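Local coordinates for putative branched-chain amino acid transport system substrate-binding protein (Rhodopseudomonas palustris, PDB 4F8J) that probably serves as the solute-binding component of an ABC transporter, and here holds 4'-hydroxycinnamic acid between its two lobes, at residues 13-18 with 76-81; 80-85 with 98-103; 25-30 with 281-286. All blocks are in the same frame, centred on the assembly; numbering follows the deposited sequence. Where two conformers were deposited one is given.

Contact 1 (13-18 with 76-81); sequences TVTTTG and SSVTPP. With HC4 (4'-hydroxycinnamic acid), chain E.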
loop_
_atom_site.group_PDB
_atom_site.type_symbol
_atom_site.label_atom_id
_atom_site.label_comp_id
_atom_site.label_asym_id
_atom_site.label_seq_id
_atom_site.Cartn_x
_atom_site.Cartn_y
_atom_site.Cartn_z
ATOM N N THR A 13 -4.166 -11.428 7.635
ATOM C CA THR A 13 -2.947 -12.124 7.195
ATOM C C THR A 13 -1.977 -11.105 6.604
ATOM O O THR A 13 -2.340 -10.358 5.677
ATOM C CB THR A 13 -3.237 -13.301 6.248
ATOM O OG1 THR A 13 -2.023 -14.039 5.991
ATOM C CG2 THR A 13 -3.880 -12.897 4.946
ATOM N N VAL A 14 -0.789 -11.025 7.219
ATOM C CA VAL A 14 0.269 -10.100 6.801
ATOM C C VAL A 14 1.605 -10.826 6.758
ATOM O O VAL A 14 1.712 -11.992 7.192
ATOM C CB VAL A 14 0.314 -8.815 7.659
ATOM C CG1 VAL A 14 -0.867 -7.921 7.293
ATOM C CG2 VAL A 14 0.410 -9.169 9.126
ATOM N N THR A 15 2.600 -10.188 6.166
ATOM C CA THR A 15 3.929 -10.805 5.975
ATOM C C THR A 15 4.911 -10.299 7.014
ATOM O O THR A 15 5.411 -9.208 6.906
ATOM C CB THR A 15 4.430 -10.497 4.580
ATOM O OG1 THR A 15 3.414 -10.811 3.615
ATOM C CG2 THR A 15 5.756 -11.276 4.314
ATOM N N THR A 16 5.142 -11.105 8.029
ATOM C CA THR A 16 6.072 -10.739 9.100
ATOM C C THR A 16 7.364 -11.558 9.124
ATOM O O THR A 16 8.225 -11.347 10.008
ATOM C CB THR A 16 5.375 -10.783 10.461
ATOM O OG1 THR A 16 4.861 -12.100 10.729
ATOM C CG2 THR A 16 4.224 -9.783 10.518
ATOM N N THR A 17 7.508 -12.455 8.155
ATOM C CA THR A 17 8.752 -13.163 7.892
ATOM C C THR A 17 9.103 -13.094 6.420
ATOM O O THR A 17 8.255 -12.849 5.554
ATOM C CB THR A 17 8.685 -14.622 8.342
ATOM O OG1 THR A 17 7.598 -15.274 7.683
ATOM C CG2 THR A 17 8.544 -14.698 9.820
ATOM N N GLY A 18 10.383 -13.298 6.097
ATOM C CA GLY A 18 10.794 -13.228 4.708
ATOM C C GLY A 18 11.111 -11.816 4.279
ATOM O O GLY A 18 11.096 -10.911 5.099
ATOM N N SER A 76 -3.055 -8.977 2.002
ATOM C CA SER A 76 -1.797 -9.250 2.716
ATOM C C SER A 76 -0.864 -8.031 2.533
ATOM O O SER A 76 -1.344 -6.920 2.232
ATOM C CB SER A 76 -1.221 -10.589 2.242
ATOM O OG SER A 76 0.053 -10.864 2.858
ATOM N N SER A 77 0.444 -8.204 2.723
ATOM C CA SER A 77 1.391 -7.104 2.722
ATOM C C SER A 77 1.928 -6.778 1.330
ATOM O O SER A 77 2.377 -5.652 1.069
ATOM C CB SER A 77 2.566 -7.447 3.656
ATOM O OG SER A 77 2.118 -7.582 4.988
ATOM N N VAL A 78 1.943 -7.776 0.459
ATOM C CA VAL A 78 2.434 -7.650 -0.922
ATOM C C VAL A 78 1.429 -8.253 -1.890
ATOM O O VAL A 78 0.487 -8.913 -1.452
ATOM C CB VAL A 78 3.849 -8.218 -1.106
ATOM C CG1 VAL A 78 4.871 -7.361 -0.367
ATOM C CG2 VAL A 78 3.938 -9.692 -0.695
ATOM N N THR A 79 1.579 -7.985 -3.198
ATOM C CA THR A 79 0.474 -8.225 -4.109
ATOM C C THR A 79 0.119 -9.714 -4.252
ATOM O O THR A 79 -1.049 -10.071 -4.196
ATOM C CB THR A 79 0.689 -7.534 -5.463
ATOM O OG1 THR A 79 0.734 -6.126 -5.227
ATOM C CG2 THR A 79 -0.447 -7.863 -6.442
ATOM N N PRO A 80 1.104 -10.604 -4.471
ATOM C CA PRO A 80 0.735 -11.995 -4.730
ATOM C C PRO A 80 -0.149 -12.663 -3.663
ATOM O O PRO A 80 -1.160 -13.248 -4.023
ATOM C CB PRO A 80 2.097 -12.685 -4.979
ATOM C CG PRO A 80 2.961 -11.570 -5.435
ATOM C CD PRO A 80 2.544 -10.356 -4.689
ATOM N N PRO A 81 0.172 -12.556 -2.374
ATOM C CA PRO A 81 -0.725 -13.148 -1.365
ATOM C C PRO A 81 -2.040 -12.384 -1.243
ATOM O O PRO A 81 -3.070 -12.932 -0.806
ATOM C CB PRO A 81 0.122 -13.118 -0.082
ATOM C CG PRO A 81 1.039 -11.980 -0.313
ATOM C CD PRO A 81 1.420 -12.098 -1.760
HETATM C C1 HC4 E . 4.056 -5.352 -3.671
HETATM O O1 HC4 E . 3.423 -6.188 -4.333
HETATM O O2 HC4 E . 5.184 -5.623 -3.168
HETATM C C2 HC4 E . 3.546 -3.982 -3.393
HETATM C C3 HC4 E . 3.590 -3.546 -2.135
HETATM C "C1'" HC4 E . 2.952 -2.271 -1.683
HETATM C "C2'" HC4 E . 2.833 -1.122 -2.491
HETATM C "C3'" HC4 E . 2.167 -0.003 -2.017
HETATM C "C4'" HC4 E . 1.614 0.056 -0.752
HETATM C "C5'" HC4 E . 1.737 -1.070 0.054
HETATM C "C6'" HC4 E . 2.392 -2.187 -0.431
HETATM O "O4'" HC4 E . 0.970 1.161 -0.249
#
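Ser-76, which follows a cis peptide bond, turns its CA-H on the carbonyl of Thr-13: CA lies 3.2 Å from O, with an angle of 162° at the hydrogen. This buried O has no hydrogen-bond partner in the model; the CA-H contact is a weak substitute. Further along both segments a conventional hydrogen bond takes over. Thr-15 N donates to Ser-77 OG over 2.9 Å, an almost straight bond at 173°. Ser-77 has its OG anti to the carbonyl carbon (chi1 -63°), which brings the hydroxyl against the strand end; Val-14 CB also rests 3.5 Å from the same OG. Thr-15 OG1 sits 3.5 Å from Ser-77 CB. The hydroxyls of Thr-13, Thr-15 and Ser-76 all bond to the carboxylate of Asp-50, while Ser-77 OG also pairs with Glu-27 OE1. Just past the N-cap position of Val-78, Thr-79 N reaches the ligand carboxylate oxygen O1 at 2.8 Å, and Thr-79 OG1 donates to the same atom, so the start of helix 79-92 meets the acid. The contact lies where strand 8-14 ends beside its parallel neighbour 72-75, with helix 21-29 touching Val-14, Ser-77 and Val-78.

Contact 2 (80-85 with 98-103); sequences PPTVAV and ALAPLP. With HC4 (4'-hydroxycinnamic acid), chain E.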
loop_
_atom_site.group_PDB
_atom_site.type_symbol
_atom_site.label_atom_id
_atom_site.label_comp_id
_atom_site.label_asym_id
_atom_site.label_seq_id
_atom_site.Cartn_x
_atom_site.Cartn_y
_atom_site.Cartn_z
ATOM N N PRO A 80 1.104 -10.604 -4.471
ATOM C CA PRO A 80 0.735 -11.995 -4.730
ATOM C C PRO A 80 -0.149 -12.663 -3.663
ATOM O O PRO A 80 -1.160 -13.248 -4.023
ATOM C CB PRO A 80 2.097 -12.685 -4.979
ATOM C CG PRO A 80 2.961 -11.570 -5.435
ATOM C CD PRO A 80 2.544 -10.356 -4.689
ATOM N N PRO A 81 0.172 -12.556 -2.374
ATOM C CA PRO A 81 -0.725 -13.148 -1.365
ATOM C C PRO A 81 -2.040 -12.384 -1.243
ATOM O O PRO A 81 -3.070 -12.932 -0.806
ATOM C CB PRO A 81 0.122 -13.118 -0.082
ATOM C CG PRO A 81 1.039 -11.980 -0.313
ATOM C CD PRO A 81 1.420 -12.098 -1.760
ATOM N N THR A 82 -2.025 -11.124 -1.626
ATOM C CA THR A 82 -3.245 -10.280 -1.553
ATOM C C THR A 82 -4.253 -10.752 -2.589
ATOM O O THR A 82 -5.477 -10.792 -2.309
ATOM C CB THR A 82 -2.936 -8.791 -1.696
ATOM O OG1 THR A 82 -2.055 -8.385 -0.628
ATOM C CG2 THR A 82 -4.200 -7.965 -1.660
ATOM N N VAL A 83 -3.775 -11.107 -3.789
ATOM C CA VAL A 83 -4.664 -11.692 -4.803
ATOM C C VAL A 83 -5.282 -12.998 -4.254
ATOM O O VAL A 83 -6.490 -13.254 -4.369
ATOM C CB VAL A 83 -3.882 -11.959 -6.092
ATOM C CG1 VAL A 83 -4.709 -12.815 -7.040
ATOM C CG2 VAL A 83 -3.554 -10.628 -6.785
ATOM N N ALA A 84 -4.472 -13.796 -3.572
ATOM C CA ALA A 84 -4.954 -15.025 -2.962
ATOM C C ALA A 84 -6.070 -14.795 -1.917
ATOM O O ALA A 84 -7.096 -15.481 -1.897
ATOM C CB ALA A 84 -3.773 -15.813 -2.360
ATOM N N VAL A 85 -5.894 -13.797 -1.082
ATOM C CA VAL A 85 -6.913 -13.476 -0.094
ATOM C C VAL A 85 -8.210 -13.065 -0.770
ATOM O O VAL A 85 -9.301 -13.451 -0.353
ATOM C CB VAL A 85 -6.435 -12.394 0.882
ATOM C CG1 VAL A 85 -7.525 -12.009 1.857
ATOM C CG2 VAL A 85 -5.164 -12.831 1.651
ATOM N N ALA A 98 -7.967 -5.072 1.387
ATOM C CA ALA A 98 -6.614 -5.354 0.943
ATOM C C ALA A 98 -5.588 -4.375 1.483
ATOM O O ALA A 98 -5.863 -3.184 1.497
ATOM C CB ALA A 98 -6.562 -5.373 -0.575
ATOM N N LEU A 99 -4.392 -4.861 1.862
ATOM C CA LEU A 99 -3.327 -4.016 2.411
ATOM C C LEU A 99 -2.156 -3.854 1.420
ATOM O O LEU A 99 -1.160 -3.224 1.757
ATOM C CB LEU A 99 -2.902 -4.526 3.807
ATOM C CG LEU A 99 -3.987 -4.661 4.857
ATOM C CD1 LEU A 99 -3.402 -5.179 6.192
ATOM C CD2 LEU A 99 -4.774 -3.330 5.075
ATOM N N ALA A 100 -2.313 -4.411 0.224
ATOM C CA ALA A 100 -1.410 -4.231 -0.921
ATOM C C ALA A 100 -2.253 -3.901 -2.147
ATOM O O ALA A 100 -3.425 -4.301 -2.222
ATOM C CB ALA A 100 -0.577 -5.477 -1.155
ATOM N N PRO A 101 -1.722 -3.166 -3.151
ATOM C CA PRO A 101 -2.605 -2.650 -4.229
ATOM C C PRO A 101 -2.793 -3.609 -5.443
ATOM O O PRO A 101 -2.262 -3.357 -6.522
ATOM C CB PRO A 101 -1.924 -1.325 -4.634
ATOM C CG PRO A 101 -0.486 -1.596 -4.410
ATOM C CD PRO A 101 -0.360 -2.618 -3.278
ATOM N N LEU A 102 -3.681 -4.580 -5.294
ATOM C CA LEU A 102 -3.845 -5.621 -6.263
ATOM C C LEU A 102 -4.717 -5.110 -7.408
ATOM O O LEU A 102 -5.476 -4.141 -7.235
ATOM C CB LEU A 102 -4.464 -6.866 -5.639
ATOM C CG LEU A 102 -5.968 -6.783 -5.368
ATOM C CD1 LEU A 102 -6.543 -8.169 -5.069
ATOM C CD2 LEU A 102 -6.236 -5.774 -4.273
ATOM N N PRO A 103 -4.622 -5.778 -8.552
ATOM C CA PRO A 103 -5.575 -5.543 -9.633
ATOM C C PRO A 103 -6.949 -6.034 -9.195
ATOM O O PRO A 103 -7.150 -7.244 -9.021
ATOM C CB PRO A 103 -5.038 -6.413 -10.778
ATOM C CG PRO A 103 -3.702 -6.882 -10.368
ATOM C CD PRO A 103 -3.655 -6.841 -8.891
HETATM C C1 HC4 E . 4.056 -5.352 -3.671
HETATM O O1 HC4 E . 3.423 -6.188 -4.333
HETATM O O2 HC4 E . 5.184 -5.623 -3.168
HETATM C C2 HC4 E . 3.546 -3.982 -3.393
HETATM C C3 HC4 E . 3.590 -3.546 -2.135
HETATM C "C1'" HC4 E . 2.952 -2.271 -1.683
HETATM C "C2'" HC4 E . 2.833 -1.122 -2.491
HETATM C "C3'" HC4 E . 2.167 -0.003 -2.017
HETATM C "C4'" HC4 E . 1.614 0.056 -0.752
HETATM C "C5'" HC4 E . 1.737 -1.070 0.054
HETATM C "C6'" HC4 E . 2.392 -2.187 -0.431
HETATM O "O4'" HC4 E . 0.970 1.161 -0.249
#
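Thr-82 faces Ala-100 with their CA atoms 6.4 Å apart, and Val-83 faces Leu-102 at nearly the same spacing, so the irregular segment 98-103 runs past the first turns of helix 79-92 without a hydrogen bond between them. The segment bends at Pro-101, the centre of an inverse gamma turn, closed by a weak bond from Leu-102 N to Ala-100 O. That bend turns Ala-100 and Leu-102 to the helix, while Pro-101 points away from it and, in the conformer given (two were deposited), lies beside the ligand ring.

Thr-82 does most of the touching, with a different branch for each partner. Its methyl CG2, anti to the backbone N, packs on Ala-98 CB at 3.7 Å and also meets Leu-102 CD2 at 4.0 Å. The hydroxyl, on the other branch (chi1 -60°), lies 3.3 Å from Ala-100 CB, yet its polar partners are at the head of the helix: Thr-82 OG1 is hydrogen-bonded to Val-78 O and to Ser-76 N, tying the turn before the helix to its first residues. Leu-102 is forked over the helix surface: CD1 touches Val-83 CA, at 4.0 Å, as well as Thr-82 O, while CD2 takes the threonine methyl. Val-83 CG2 completes the apolar patch, 4.0 Å from Leu-102 CB and 4.3 Å from Pro-103 CD; these valine and leucine side chains cross obliquely.

Strand 72-75, helix 79-92 and strand 96-98 form a beta-alpha-beta crossover between adjacent parallel strands, and this contact seals the helix start onto the chain leaving the second strand. Helix 54-67 packs on Pro-81, Ala-84 and Val-85, and helix 146-161 touches Pro-101 and Pro-103.

Contact 3 (25-30 with 281-286); sequences IPERNA and SQFAAH. With HC4 (4'-hydroxycinnamic acid), chain E.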
loop_
_atom_site.group_PDB
_atom_site.type_symbol
_atom_site.label_atom_id
_atom_site.label_comp_id
_atom_site.label_asym_id
_atom_site.label_seq_id
_atom_site.Cartn_x
_atom_site.Cartn_y
_atom_site.Cartn_z
ATOM N N ILE A 25 5.510 -6.246 9.439
ATOM C CA ILE A 25 5.776 -5.961 10.845
ATOM C C ILE A 25 5.089 -4.678 11.302
ATOM O O ILE A 25 4.398 -4.670 12.315
ATOM C CB ILE A 25 7.304 -5.989 11.141
ATOM C CG1 ILE A 25 7.747 -7.439 11.184
ATOM C CG2 ILE A 25 7.605 -5.309 12.474
ATOM C CD1 ILE A 25 9.269 -7.639 11.240
ATOM N N PRO A 26 5.274 -3.573 10.555
ATOM C CA PRO A 26 4.518 -2.385 10.937
ATOM C C PRO A 26 3.001 -2.530 10.863
ATOM O O PRO A 26 2.293 -1.933 11.658
ATOM C CB PRO A 26 4.995 -1.315 9.972
ATOM C CG PRO A 26 6.336 -1.768 9.542
ATOM C CD PRO A 26 6.271 -3.265 9.507
ATOM N N GLU A 27 2.514 -3.308 9.902
ATOM C CA GLU A 27 1.067 -3.525 9.784
ATOM C C GLU A 27 0.550 -4.230 11.021
ATOM O O GLU A 27 -0.508 -3.879 11.558
ATOM C CB GLU A 27 0.750 -4.300 8.490
ATOM C CG GLU A 27 0.971 -3.374 7.317
ATOM C CD GLU A 27 1.024 -3.965 5.950
ATOM O OE1 GLU A 27 1.019 -5.200 5.779
ATOM O OE2 GLU A 27 1.140 -3.123 5.011
ATOM N N ARG A 28 1.271 -5.255 11.467
ATOM C CA ARG A 28 0.887 -5.971 12.693
ATOM C C ARG A 28 1.002 -5.068 13.933
ATOM O O ARG A 28 0.127 -5.031 14.778
ATOM C CB ARG A 28 1.695 -7.266 12.850
ATOM C CG ARG A 28 1.393 -8.031 14.139
ATOM C CD ARG A 28 2.162 -9.351 14.211
ATOM N NE ARG A 28 1.971 -9.956 15.536
ATOM C CZ ARG A 28 2.737 -9.686 16.596
ATOM N NH1 ARG A 28 2.478 -10.263 17.781
ATOM N NH2 ARG A 28 3.767 -8.847 16.484
ATOM N N ASN A 29 2.108 -4.358 14.054
ATOM C CA ASN A 29 2.328 -3.467 15.191
ATOM C C ASN A 29 1.271 -2.375 15.302
ATOM O O ASN A 29 0.957 -1.969 16.397
ATOM C CB ASN A 29 3.718 -2.851 15.119
ATOM C CG ASN A 29 4.797 -3.830 15.468
ATOM O OD1 ASN A 29 4.526 -4.924 15.970
ATOM N ND2 ASN A 29 6.043 -3.460 15.194
ATOM N N ALA A 30 0.773 -1.860 14.159
ATOM C CA ALA A 30 -0.218 -0.796 14.202
ATOM C C ALA A 30 -1.506 -1.243 14.864
ATOM O O ALA A 30 -2.287 -0.391 15.312
ATOM C CB ALA A 30 -0.519 -0.259 12.801
ATOM N N SER A 281 5.411 4.696 8.800
ATOM C CA SER A 281 5.517 4.051 7.502
ATOM C C SER A 281 4.232 4.124 6.723
ATOM O O SER A 281 3.144 4.168 7.283
ATOM C CB SER A 281 5.947 2.570 7.625
ATOM O OG SER A 281 4.978 1.811 8.299
ATOM N N GLN A 282 4.389 4.022 5.408
ATOM C CA GLN A 282 3.279 3.763 4.470
ATOM C C GLN A 282 2.429 2.571 4.942
ATOM O O GLN A 282 1.213 2.598 4.849
ATOM C CB GLN A 282 3.879 3.473 3.095
ATOM C CG GLN A 282 2.896 3.134 1.991
ATOM C CD GLN A 282 2.172 4.315 1.399
ATOM O OE1 GLN A 282 2.328 5.454 1.838
ATOM N NE2 GLN A 282 1.314 4.033 0.392
ATOM N N PHE A 283 3.099 1.551 5.475
ATOM C CA PHE A 283 2.491 0.220 5.685
ATOM C C PHE A 283 1.652 0.150 6.964
ATOM O O PHE A 283 0.508 -0.315 6.957
ATOM C CB PHE A 283 3.610 -0.831 5.634
ATOM C CG PHE A 283 4.580 -0.587 4.486
ATOM C CD1 PHE A 283 4.099 -0.518 3.178
ATOM C CD2 PHE A 283 5.905 -0.297 4.739
ATOM C CE1 PHE A 283 4.972 -0.247 2.117
ATOM C CE2 PHE A 283 6.756 -0.012 3.680
ATOM C CZ PHE A 283 6.267 0.014 2.386
ATOM N N ALA A 284 2.199 0.657 8.065
ATOM C CA ALA A 284 1.467 0.719 9.325
ATOM C C ALA A 284 0.132 1.410 9.086
ATOM O O ALA A 284 -0.868 1.057 9.653
ATOM C CB ALA A 284 2.254 1.497 10.368
ATOM N N ALA A 285 0.149 2.448 8.245
ATOM C CA ALA A 285 -1.020 3.248 8.005
ATOM C C ALA A 285 -2.141 2.409 7.349
ATOM O O ALA A 285 -3.320 2.729 7.543
ATOM C CB ALA A 285 -0.668 4.472 7.167
ATOM N N HIS A 286 -1.813 1.414 6.526
ATOM C CA HIS A 286 -2.877 0.656 5.852
ATOM C C HIS A 286 -3.720 -0.164 6.811
ATOM O O HIS A 286 -4.947 -0.187 6.693
ATOM C CB HIS A 286 -2.377 -0.214 4.732
ATOM C CG HIS A 286 -1.673 0.542 3.632
ATOM N ND1 HIS A 286 -2.082 1.772 3.187
ATOM C CD2 HIS A 286 -0.517 0.217 2.897
ATOM C CE1 HIS A 286 -1.255 2.189 2.204
ATOM N NE2 HIS A 286 -0.317 1.252 2.006
HETATM C C1 HC4 E . 4.056 -5.352 -3.671
HETATM O O1 HC4 E . 3.423 -6.188 -4.333
HETATM O O2 HC4 E . 5.184 -5.623 -3.168
HETATM C C2 HC4 E . 3.546 -3.982 -3.393
HETATM C C3 HC4 E . 3.590 -3.546 -2.135
HETATM C "C1'" HC4 E . 2.952 -2.271 -1.683
HETATM C "C2'" HC4 E . 2.833 -1.122 -2.491
HETATM C "C3'" HC4 E . 2.167 -0.003 -2.017
HETATM C "C4'" HC4 E . 1.614 0.056 -0.752
HETATM C "C5'" HC4 E . 1.737 -1.070 0.054
HETATM C "C6'" HC4 E . 2.392 -2.187 -0.431
HETATM O "O4'" HC4 E . 0.970 1.161 -0.249
#
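Glu-27 reaches across to Phe-283, and its side chain can be walked outward atom by atom. CB stands back from the second helix. CG, set anti to the carbonyl carbon (chi1 -72°), presses on the carbonyl of Phe-283, 3.1 Å from its O. CD follows, still 3.8 Å from Phe-283 O. At the tip the oxygens part: OE1 turns to Ser-77 OG, while OE2 lies 3.4 Å from Phe-283 CB, with the carboxylate plane 76° from the phenyl ring. OE2 also comes to the edge of the His-286 imidazole, though 5.5 Å from its NE2; a negative charge here might make the protonated ring somewhat easier to form. Cut back to an alanine here, the side chain would probably leave Ser-77 OG without its carboxylate partner and open a gap beside Phe-283.

The axes of segments 25-29 and 282-286 run at 39° to each other and approach to 7.2 Å. This fits the two-lobed periplasmic binding protein fold, in which the first helix of one lobe packs against a helix reached only after the chain has built the central strands of the other. Small residues allow the closeness: Ala-284 CB meets Pro-26 CB at 3.9 Å, and Ala-30 CB abuts the carbonyl of Ala-284. Ser-281 caps helix 282-302 by accepting from Ala-284 N, and its OG touches Pro-26 CB.

The same helix start also meets the ligand. Gln-282 NE2 donates to the phenol oxygen O4' and His-286 NE2 bonds the same atom at 2.6 Å, so two side chains grip it. Gln-282 O lies over the centre of the imidazole face, and the Phe-283 ring meets ligand C5' at its edge.

In the fold
All three contacts are buried, and all touch the same ligand. Contacts 1 and 2 share the start of helix 79-92, whereas contact 3 brings together helices 21-29 and 282-302, far apart in sequence. Contact 1 is the most polar, its hydroxyls meeting carboxylates from outside the two segments; contact 2 is almost wholly apolar between its segments, and contact 3 combines close packing of small residues with one glutamate laid against a phenylalanine. That glutamate links contacts 1 and 3, just as the threonine hydroxyl of 80-85 ties contact 2 to contact 1. Their ligand ends differ too: 76-81 holds the carboxylate, 98-103 lies beside the ring, and 281-286 takes the phenol oxygen.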